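PDB 3DF6: ORF99 from Acidianus Filamentous Virus 1, which is of unknown function but belongs to the DUF1374 family, related to AcrID1, so it may act as an anti-CRISPR protein of the virus. Local coordinates for residues K12-F17 with K71-E76; K23-K28 with L88-V93. The protein carries 2 engineered substitutions. All coordinates share one frame; numbering follows the deposited sequence. Where two conformers were deposited one is given.

Interaction 1. Residues K12-F17 with K71-E76; sequences KVVDLF and KKLFVE. With CA (calcium ion), chain J.
F17, V14, K71 and L73 make a buried helix-on-sheet contact: the C-terminal half of helix 3-18 lies against strand 69-80, running roughly opposite to it, with the local axes 10.3 Å apart at 157°. It is part of the core between helix 3-18 and one face of the antiparallel sheet. F17 is the main wedge. Its side chain extends from the helix to the strand, and K71 comes the other way to meet it. K71 is bent at its second torsion (chi2 -83°), which folds the aliphatic chain back over the ring; CD sits above one face, 3.7 Å from the F17 centroid and 24° off its normal, a CH-pi contact. Ring atom F17 CZ also approaches the K72 carbonyl O obliquely at 3.5 Å. One turn earlier, V14 and L73 cross at about a right angle, both methyls of each taking part: V14 CG1 meets L73 CD2, and V14 CG2 meets L73 CD1, each at 4.0 Å. L73 also leans on F25, whose ring meets F17 edge-to-face. On a flank of the helix, clear of the strand, D15 OD1 binds a calcium ion at 2.3 Å along with four waters, while D15 OD2 accepts a bond from one of those waters at 2.7 Å. Beyond the ring, K71 NZ gives F17 O a weak hydrogen bond of 3.0 Å. The same ammonium forms a salt bridge with D20 and a hydrogen bond with N94, so the buried lysine is probably kept charged by D20, helped by the partial negative charge at the C-terminal end of helix 3-18.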
ATOM      1  N   LYS C  12       4.718  -1.023   9.450  1.00 13.74           N
ATOM      2  CA  LYS C  12       4.528  -2.426   9.121  1.00 13.82           C
ATOM      3  C   LYS C  12       4.458  -2.717   7.609  1.00 13.56           C
ATOM      4  O   LYS C  12       5.004  -3.734   7.146  1.00 12.75           O
ATOM      5  CB  LYS C  12       3.270  -2.945   9.812  1.00 14.37           C
ATOM      6  CG  LYS C  12       3.003  -4.432   9.623  1.00 18.57           C
ATOM      7  CD  LYS C  12       4.133  -5.323  10.174  1.00 25.72           C
ATOM      8  CE  LYS C  12       3.685  -6.785  10.174  1.00 27.79           C
ATOM      9  NZ  LYS C  12       4.698  -7.735  10.721  1.00 31.23           N
ATOM     10  N   VAL C  13       3.757  -1.860   6.862  1.00 12.96           N
ATOM     11  CA  VAL C  13       3.723  -1.952   5.393  1.00 13.23           C
ATOM     12  C   VAL C  13       5.155  -1.958   4.869  1.00 13.24           C
ATOM     13  O   VAL C  13       5.518  -2.819   4.053  1.00 13.56           O
ATOM     14  CB  VAL C  13       2.859  -0.815   4.739  1.00 13.31           C
ATOM     15  CG1 VAL C  13       3.091  -0.702   3.199  1.00 12.98           C
ATOM     16  CG2 VAL C  13       1.357  -1.027   5.033  1.00 11.82           C
ATOM     17  N   VAL C  14       5.969  -1.019   5.349  1.00 13.05           N
ATOM     18  CA  VAL C  14       7.360  -0.907   4.899  1.00 13.64           C
ATOM     19  C   VAL C  14       8.145  -2.169   5.304  1.00 14.30           C
ATOM     20  O   VAL C  14       8.871  -2.750   4.483  1.00 13.60           O
ATOM     21  CB  VAL C  14       8.025   0.442   5.380  1.00 13.92           C
ATOM     22  CG1 VAL C  14       9.535   0.468   5.123  1.00 14.52           C
ATOM     23  CG2 VAL C  14       7.363   1.615   4.699  1.00 12.47           C
ATOM     24  N   ASP C  15       7.960  -2.613   6.552  1.00 13.95           N
ATOM     25  CA  ASP C  15       8.561  -3.866   6.991  1.00 14.89           C
ATOM     26  C   ASP C  15       8.211  -5.058   6.082  1.00 13.95           C
ATOM     27  O   ASP C  15       9.092  -5.836   5.720  1.00 13.20           O
ATOM     28  CB  ASP C  15       8.159  -4.180   8.430  1.00 15.01           C
ATOM     29  CG  ASP C  15       8.839  -3.268   9.418  1.00 18.85           C
ATOM     30  OD1 ASP C  15       9.878  -2.676   9.053  1.00 20.87           O
ATOM     31  OD2 ASP C  15       8.334  -3.138  10.554  1.00 24.71           O
ATOM     32  N   LEU C  16       6.933  -5.180   5.723  1.00 12.69           N
ATOM     33  CA  LEU C  16       6.447  -6.296   4.909  1.00 12.49           C
ATOM     34  C   LEU C  16       6.995  -6.205   3.481  1.00 12.02           C
ATOM     35  O   LEU C  16       7.257  -7.224   2.819  1.00 10.89           O
ATOM     36  CB  LEU C  16       4.914  -6.289   4.868  1.00 12.28           C
ATOM     37  CG  LEU C  16       4.197  -6.789   6.118  1.00 13.35           C
ATOM     38  CD1 LEU C  16       2.730  -6.351   6.046  1.00 14.85           C
ATOM     39  CD2 LEU C  16       4.299  -8.310   6.251  1.00 15.23           C
ATOM     40  N   PHE C  17       7.144  -4.978   3.015  1.00 11.80           N
ATOM     41  CA  PHE C  17       7.775  -4.698   1.741  1.00 13.48           C
ATOM     42  C   PHE C  17       9.239  -5.141   1.762  1.00 13.96           C
ATOM     43  O   PHE C  17       9.683  -5.858   0.852  1.00 13.70           O
ATOM     44  CB  PHE C  17       7.626  -3.206   1.364  1.00 13.66           C
ATOM     45  CG  PHE C  17       8.572  -2.758   0.278  1.00 14.05           C
ATOM     46  CD1 PHE C  17       8.415  -3.217  -1.032  1.00 11.52           C
ATOM     47  CD2 PHE C  17       9.635  -1.908   0.577  1.00 12.70           C
ATOM     48  CE1 PHE C  17       9.298  -2.833  -2.048  1.00 12.53           C
ATOM     49  CE2 PHE C  17      10.531  -1.498  -0.433  1.00 12.89           C
ATOM     50  CZ  PHE C  17      10.371  -1.973  -1.744  1.00 12.21           C
ATOM     51  N   LYS C  71      15.890  -3.445  -2.467  1.00 16.56           N
ATOM     52  CA  LYS C  71      14.589  -2.836  -2.199  1.00 15.85           C
ATOM     53  C   LYS C  71      14.810  -1.340  -2.139  1.00 15.94           C
ATOM     54  O   LYS C  71      15.764  -0.884  -1.492  1.00 14.60           O
ATOM     55  CB  LYS C  71      13.992  -3.323  -0.871  1.00 16.11           C
ATOM     56  CG  LYS C  71      13.479  -4.772  -0.803  1.00 15.67           C
ATOM     57  CD  LYS C  71      12.076  -4.898  -1.356  1.00 16.32           C
ATOM     58  CE  LYS C  71      11.595  -6.357  -1.403  1.00 14.39           C
ATOM     59  NZ  LYS C  71      10.244  -6.336  -2.024  1.00 12.86           N
ATOM     60  N   LYS C  72      13.967  -0.579  -2.833  1.00 15.25           N
ATOM     61  CA  LYS C  72      14.051   0.882  -2.781  1.00 17.24           C
ATOM     62  C   LYS C  72      12.756   1.476  -2.260  1.00 16.63           C
ATOM     63  O   LYS C  72      11.659   1.090  -2.693  1.00 15.56           O
ATOM     64  CB  LYS C  72      14.367   1.489  -4.141  1.00 17.57           C
ATOM     65  CG  LYS C  72      15.777   1.112  -4.686  1.00 21.19           C
ATOM     66  CD  LYS C  72      16.006   1.862  -6.017  1.00 22.70           C
ATOM     67  CE  LYS C  72      17.401   1.646  -6.568  1.00 28.12           C
ATOM     68  NZ  LYS C  72      17.569   2.088  -8.024  1.00 32.64           N
ATOM     69  N   LEU C  73      12.910   2.415  -1.335  1.00 15.81           N
ATOM     70  CA  LEU C  73      11.792   3.104  -0.699  1.00 15.84           C
ATOM     71  C   LEU C  73      11.856   4.601  -0.979  1.00 15.81           C
ATOM     72  O   LEU C  73      12.855   5.257  -0.692  1.00 15.83           O
ATOM     73  CB  LEU C  73      11.839   2.863   0.819  1.00 15.27           C
ATOM     74  CG  LEU C  73      10.616   3.362   1.594  1.00 16.91           C
ATOM     75  CD1 LEU C  73       9.413   2.376   1.348  1.00 16.96           C
ATOM     76  CD2 LEU C  73      10.929   3.545   3.066  1.00 15.79           C
ATOM     77  N   PHE C  74      10.791   5.147  -1.559  1.00 15.90           N
ATOM     78  CA  PHE C  74      10.709   6.576  -1.807  1.00 15.57           C
ATOM     79  C   PHE C  74       9.695   7.176  -0.840  1.00 15.58           C
ATOM     80  O   PHE C  74       8.554   6.717  -0.787  1.00 14.83           O
ATOM     81  CB  PHE C  74      10.247   6.834  -3.242  1.00 15.63           C
ATOM     82  CG  PHE C  74      11.182   6.317  -4.278  1.00 16.56           C
ATOM     83  CD1 PHE C  74      12.124   7.163  -4.847  1.00 15.89           C
ATOM     84  CD2 PHE C  74      11.121   4.978  -4.699  1.00 18.17           C
ATOM     85  CE1 PHE C  74      13.006   6.702  -5.825  1.00 18.69           C
ATOM     86  CE2 PHE C  74      12.008   4.493  -5.672  1.00 19.97           C
ATOM     87  CZ  PHE C  74      12.961   5.364  -6.233  1.00 18.89           C
ATOM     88  N   VAL C  75      10.107   8.198  -0.089  1.00 15.31           N
ATOM     89  CA  VAL C  75       9.223   8.870   0.866  1.00 15.04           C
ATOM     90  C   VAL C  75       9.169  10.343   0.503  1.00 15.12           C
ATOM     91  O   VAL C  75      10.188  11.026   0.487  1.00 14.55           O
ATOM     92  CB  VAL C  75       9.691   8.714   2.354  1.00 15.52           C
ATOM     93  CG1 VAL C  75       8.689   9.361   3.305  1.00 14.75           C
ATOM     94  CG2 VAL C  75       9.877   7.242   2.722  1.00 15.62           C
ATOM     95  N   GLU C  76       7.978  10.815   0.171  1.00 14.52           N
ATOM     96  CA  GLU C  76       7.766  12.206  -0.149  1.00 14.12           C
ATOM     97  C   GLU C  76       7.196  12.911   1.085  1.00 13.73           C
ATOM     98  O   GLU C  76       6.180  12.477   1.631  1.00 12.13           O
ATOM     99  CB  GLU C  76       6.777  12.310  -1.313  1.00 14.59           C
ATOM    100  CG  GLU C  76       6.625  13.708  -1.896  1.00 14.32           C
ATOM    101  CD  GLU C  76       5.402  13.828  -2.821  1.00 16.69           C
ATOM    102  OE1 GLU C  76       4.656  12.846  -2.945  1.00 18.31           O
ATOM    103  OE2 GLU C  76       5.191  14.901  -3.419  1.00 17.54           O
TER
HETATM  104 CA    CA J 102      11.277  -0.982   9.688  1.00 37.53          CA
HETATM  105  O   HOH W   1      10.046  -1.513  11.962  1.00 35.86           O
HETATM  106  O   HOH W   2       9.507   0.313   8.609  1.00 28.03           O
HETATM  107  O   HOH W   3      13.097  -0.356   8.100  1.00 37.45           O
HETATM  108  O   HOH W   4      12.188   0.140  11.579  1.00 30.33           O

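Interaction 2. Residues K23-K28 with L88-V93; sequences KEFEMK and LSIKGV. Engineered in segment 23-28: M27 (natural residue Leu).
F25 to K28 pair with S89 to G92 as neighbouring antiparallel strands, at the edge of the five-stranded sheet, where 25-34 is the outermost strand within the chain. In the assembly residues 24-28 also pair antiparallel with a strand of the second subunit, so the sheet runs on across the dimer interface. F25-G92 and M27-I90 are the hydrogen-bonded pairs, E26-K91 and K28-S89 the non-hydrogen-bonded ones. G92 N to F25 O is the shortest backbone bond at 2.7 Å; M27 N reaches I90 O at 2.8 Å, nearly along the C=O axis. On the helix-facing side, F25 lies over its glycine partner, a cross-strand aromatic-glycine pair. Chi1 of 76° sets CG between the backbone N and carbonyl carbon and swings the ring across the neighbouring strand, with G92 N over one face and F25 CE2 3.7 Å from G92 CA. G92 has no side chain to hold the ring off. I90 CG2 fits at the ring edge, 3.6 Å from F25 CZ. M27, an engineered selenomethionine where the natural residue is Leu, runs alongside I90 and turns at its last torsion, bringing CE to 3.9 Å from I90 CD1. On the other face E26 and K91 point the same way, their salt bridge long at 4.0 Å between E26 OE1 and K91 NZ. The backbone of L88 and S89 makes a classic bulge opposite E76 of strand 69-80. At the other end, E24 OE2 takes a hydrogen bond from the backbone N of N94 and lies 3.5 Å from V93 CA.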
ATOM      1  N   LYS C  23       5.513  -7.170  -2.455  1.00 13.27           N
ATOM      2  CA  LYS C  23       6.568  -7.147  -3.461  1.00 13.10           C
ATOM      3  C   LYS C  23       6.934  -5.694  -3.810  1.00 13.61           C
ATOM      4  O   LYS C  23       8.118  -5.346  -3.842  1.00 13.29           O
ATOM      5  CB  LYS C  23       6.121  -7.865  -4.732  1.00 13.14           C
ATOM      6  CG  LYS C  23       5.514  -9.269  -4.533  1.00 13.46           C
ATOM      7  CD  LYS C  23       6.425 -10.187  -3.768  1.00 14.19           C
ATOM      8  CE  LYS C  23       5.687 -11.484  -3.370  1.00 15.21           C
ATOM      9  NZ  LYS C  23       6.531 -12.313  -2.487  1.00 15.54           N
ATOM     10  N   GLU C  24       5.908  -4.891  -4.123  1.00 12.78           N
ATOM     11  CA  GLU C  24       6.045  -3.450  -4.421  1.00 13.55           C
ATOM     12  C   GLU C  24       4.759  -2.755  -3.993  1.00 13.50           C
ATOM     13  O   GLU C  24       3.716  -3.406  -3.861  1.00 13.28           O
ATOM     14  CB  GLU C  24       6.242  -3.219  -5.936  1.00 13.71           C
ATOM     15  CG  GLU C  24       7.542  -3.830  -6.476  1.00 14.59           C
ATOM     16  CD  GLU C  24       7.866  -3.322  -7.855  1.00 16.93           C
ATOM     17  OE1 GLU C  24       6.932  -3.270  -8.685  1.00 18.87           O
ATOM     18  OE2 GLU C  24       9.049  -2.959  -8.105  1.00 13.73           O
ATOM     19  N   PHE C  25       4.800  -1.445  -3.804  1.00 12.96           N
ATOM     20  CA  PHE C  25       3.578  -0.739  -3.383  1.00 13.77           C
ATOM     21  C   PHE C  25       3.773   0.747  -3.588  1.00 14.56           C
ATOM     22  O   PHE C  25       4.899   1.215  -3.795  1.00 14.76           O
ATOM     23  CB  PHE C  25       3.235  -1.026  -1.895  1.00 13.05           C
ATOM     24  CG  PHE C  25       4.117  -0.271  -0.912  1.00 14.46           C
ATOM     25  CD1 PHE C  25       3.711   0.962  -0.399  1.00 15.34           C
ATOM     26  CD2 PHE C  25       5.370  -0.763  -0.557  1.00 12.44           C
ATOM     27  CE1 PHE C  25       4.549   1.680   0.486  1.00 13.56           C
ATOM     28  CE2 PHE C  25       6.217  -0.041   0.325  1.00 12.64           C
ATOM     29  CZ  PHE C  25       5.794   1.165   0.839  1.00 13.82           C
ATOM     30  N   GLU C  26       2.665   1.476  -3.549  1.00 15.64           N
ATOM     31  CA  GLU C  26       2.685   2.925  -3.437  1.00 16.21           C
ATOM     32  C   GLU C  26       1.440   3.336  -2.674  1.00 16.60           C
ATOM     33  O   GLU C  26       0.397   2.680  -2.764  1.00 15.53           O
ATOM     34  CB  GLU C  26       2.713   3.599  -4.816  0.80 16.15           C
ATOM     35  CG  GLU C  26       1.506   3.334  -5.663  0.80 19.73           C
ATOM     36  CD  GLU C  26       1.642   3.928  -7.073  0.80 21.64           C
ATOM     37  OE1 GLU C  26       2.504   4.825  -7.292  0.80 25.32           O
ATOM     38  OE2 GLU C  26       0.846   3.517  -7.942  0.80 23.64           O
HETATM   39  N   MSE C  27       1.543   4.410  -1.916  1.00 16.54           N
HETATM   40  CA  MSE C  27       0.405   4.918  -1.157  1.00 19.00           C
HETATM   41  C   MSE C  27       0.491   6.434  -1.178  1.00 17.62           C
HETATM   42  O   MSE C  27       1.575   6.996  -0.988  1.00 17.40           O
HETATM   43  CB  MSE C  27       0.456   4.471   0.297  1.00 18.15           C
HETATM   44  CG  MSE C  27       0.246   3.013   0.566  0.80 22.30           C
HETATM   45 SE   MSE C  27       0.297   2.813   2.505  0.80 26.46          SE
HETATM   46  CE  MSE C  27       2.139   3.275   2.893  0.80 24.68           C
ATOM     47  N   LYS C  28      -0.646   7.066  -1.424  1.00 16.61           N
ATOM     48  CA  LYS C  28      -0.776   8.502  -1.322  1.00 15.95           C
ATOM     49  C   LYS C  28      -1.415   8.782   0.028  1.00 15.19           C
ATOM     50  O   LYS C  28      -2.374   8.096   0.420  1.00 13.11           O
ATOM     51  CB  LYS C  28      -1.637   9.033  -2.460  1.00 17.07           C
ATOM     52  CG  LYS C  28      -1.739  10.550  -2.522  1.00 20.49           C
ATOM     53  CD  LYS C  28      -2.505  10.968  -3.769  1.00 28.66           C
ATOM     54  CE  LYS C  28      -2.432  12.485  -4.008  1.00 30.33           C
ATOM     55  NZ  LYS C  28      -3.118  13.202  -2.909  1.00 34.15           N
ATOM     56  N   LEU C  88       3.473  12.566   2.338  1.00 12.25           N
ATOM     57  CA  LEU C  88       2.504  12.734   1.258  1.00 12.07           C
ATOM     58  C   LEU C  88       2.396  11.506   0.371  1.00 11.92           C
ATOM     59  O   LEU C  88       1.353  11.266  -0.245  1.00 11.54           O
ATOM     60  CB  LEU C  88       2.848  13.959   0.407  1.00 12.25           C
ATOM     61  CG  LEU C  88       2.879  15.261   1.229  1.00 12.66           C
ATOM     62  CD1 LEU C  88       3.545  16.344   0.386  1.00 14.08           C
ATOM     63  CD2 LEU C  88       1.471  15.657   1.622  1.00 14.00           C
ATOM     64  N   SER C  89       3.482  10.747   0.311  1.00 12.59           N
ATOM     65  CA  SER C  89       3.543   9.504  -0.474  0.50 13.68           C
ATOM     66  C   SER C  89       4.673   8.614   0.029  1.00 13.91           C
ATOM     67  O   SER C  89       5.682   9.122   0.563  1.00 13.53           O
ATOM     68  CB  SER C  89       3.752   9.813  -1.962  0.50 13.78           C
ATOM     69  OG  SER C  89       3.645   8.629  -2.742  0.50 17.71           O
ATOM     70  N   ILE C  90       4.491   7.299  -0.131  1.00 14.33           N
ATOM     71  CA  ILE C  90       5.485   6.285   0.110  1.00 15.32           C
ATOM     72  C   ILE C  90       5.370   5.288  -1.071  1.00 15.47           C
ATOM     73  O   ILE C  90       4.255   4.906  -1.457  1.00 14.45           O
ATOM     74  CB  ILE C  90       5.264   5.525   1.465  1.00 15.60           C
ATOM     75  CG1 ILE C  90       5.176   6.500   2.645  1.00 15.98           C
ATOM     76  CG2 ILE C  90       6.457   4.566   1.717  1.00 16.76           C
ATOM     77  CD1 ILE C  90       4.835   5.851   4.060  1.00 16.51           C
ATOM     78  N   LYS C  91       6.509   4.900  -1.646  1.00 15.02           N
ATOM     79  CA  LYS C  91       6.547   3.960  -2.758  1.00 16.40           C
ATOM     80  C   LYS C  91       7.699   2.986  -2.577  1.00 15.98           C
ATOM     81  O   LYS C  91       8.825   3.397  -2.246  1.00 16.01           O
ATOM     82  CB  LYS C  91       6.687   4.694  -4.088  1.00 16.06           C
ATOM     83  CG  LYS C  91       6.718   3.794  -5.343  1.00 19.45           C
ATOM     84  CD  LYS C  91       6.796   4.680  -6.602  1.00 20.38           C
ATOM     85  CE  LYS C  91       6.923   3.883  -7.904  1.00 23.20           C
ATOM     86  NZ  LYS C  91       5.878   2.812  -8.004  1.00 26.60           N
ATOM     87  N   GLY C  92       7.404   1.701  -2.789  1.00 14.58           N
ATOM     88  CA  GLY C  92       8.393   0.637  -2.627  1.00 13.88           C
ATOM     89  C   GLY C  92       8.558  -0.070  -3.956  1.00 14.26           C
ATOM     90  O   GLY C  92       7.576  -0.505  -4.555  1.00 13.07           O
ATOM     91  N   VAL C  93       9.803  -0.179  -4.405  1.00 13.95           N
ATOM     92  CA  VAL C  93      10.144  -0.711  -5.721  1.00 15.55           C
ATOM     93  C   VAL C  93      11.229  -1.786  -5.550  1.00 14.90           C
ATOM     94  O   VAL C  93      12.082  -1.674  -4.673  1.00 14.09           O
ATOM     95  CB  VAL C  93      10.633   0.501  -6.603  1.00 16.83           C
ATOM     96  CG1 VAL C  93      11.557   0.110  -7.699  1.00 20.70           C
ATOM     97  CG2 VAL C  93       9.431   1.265  -7.167  1.00 17.98           C
TER

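From the N terminus, the chain first lays down helix 3-18, which holds 12-17, then turns through 23-24 into strand 25-34. After a second helix and two strands it returns as 71-76, closing interaction 1 across 53 residues, and then turns back through 88-93, closing interaction 2 across 59. The segments alternate along the chain, so the two loops cross rather than nest. Strands 69-80 and 84-96 are sheet neighbours: F74 N probably hydrogen-bonds to K91 O at 2.7 Å, and L88 N to E76 O at 2.8 Å. Thus interaction 1 ties the helix to the sheet, and interaction 2 adds the strand that continues into the second subunit.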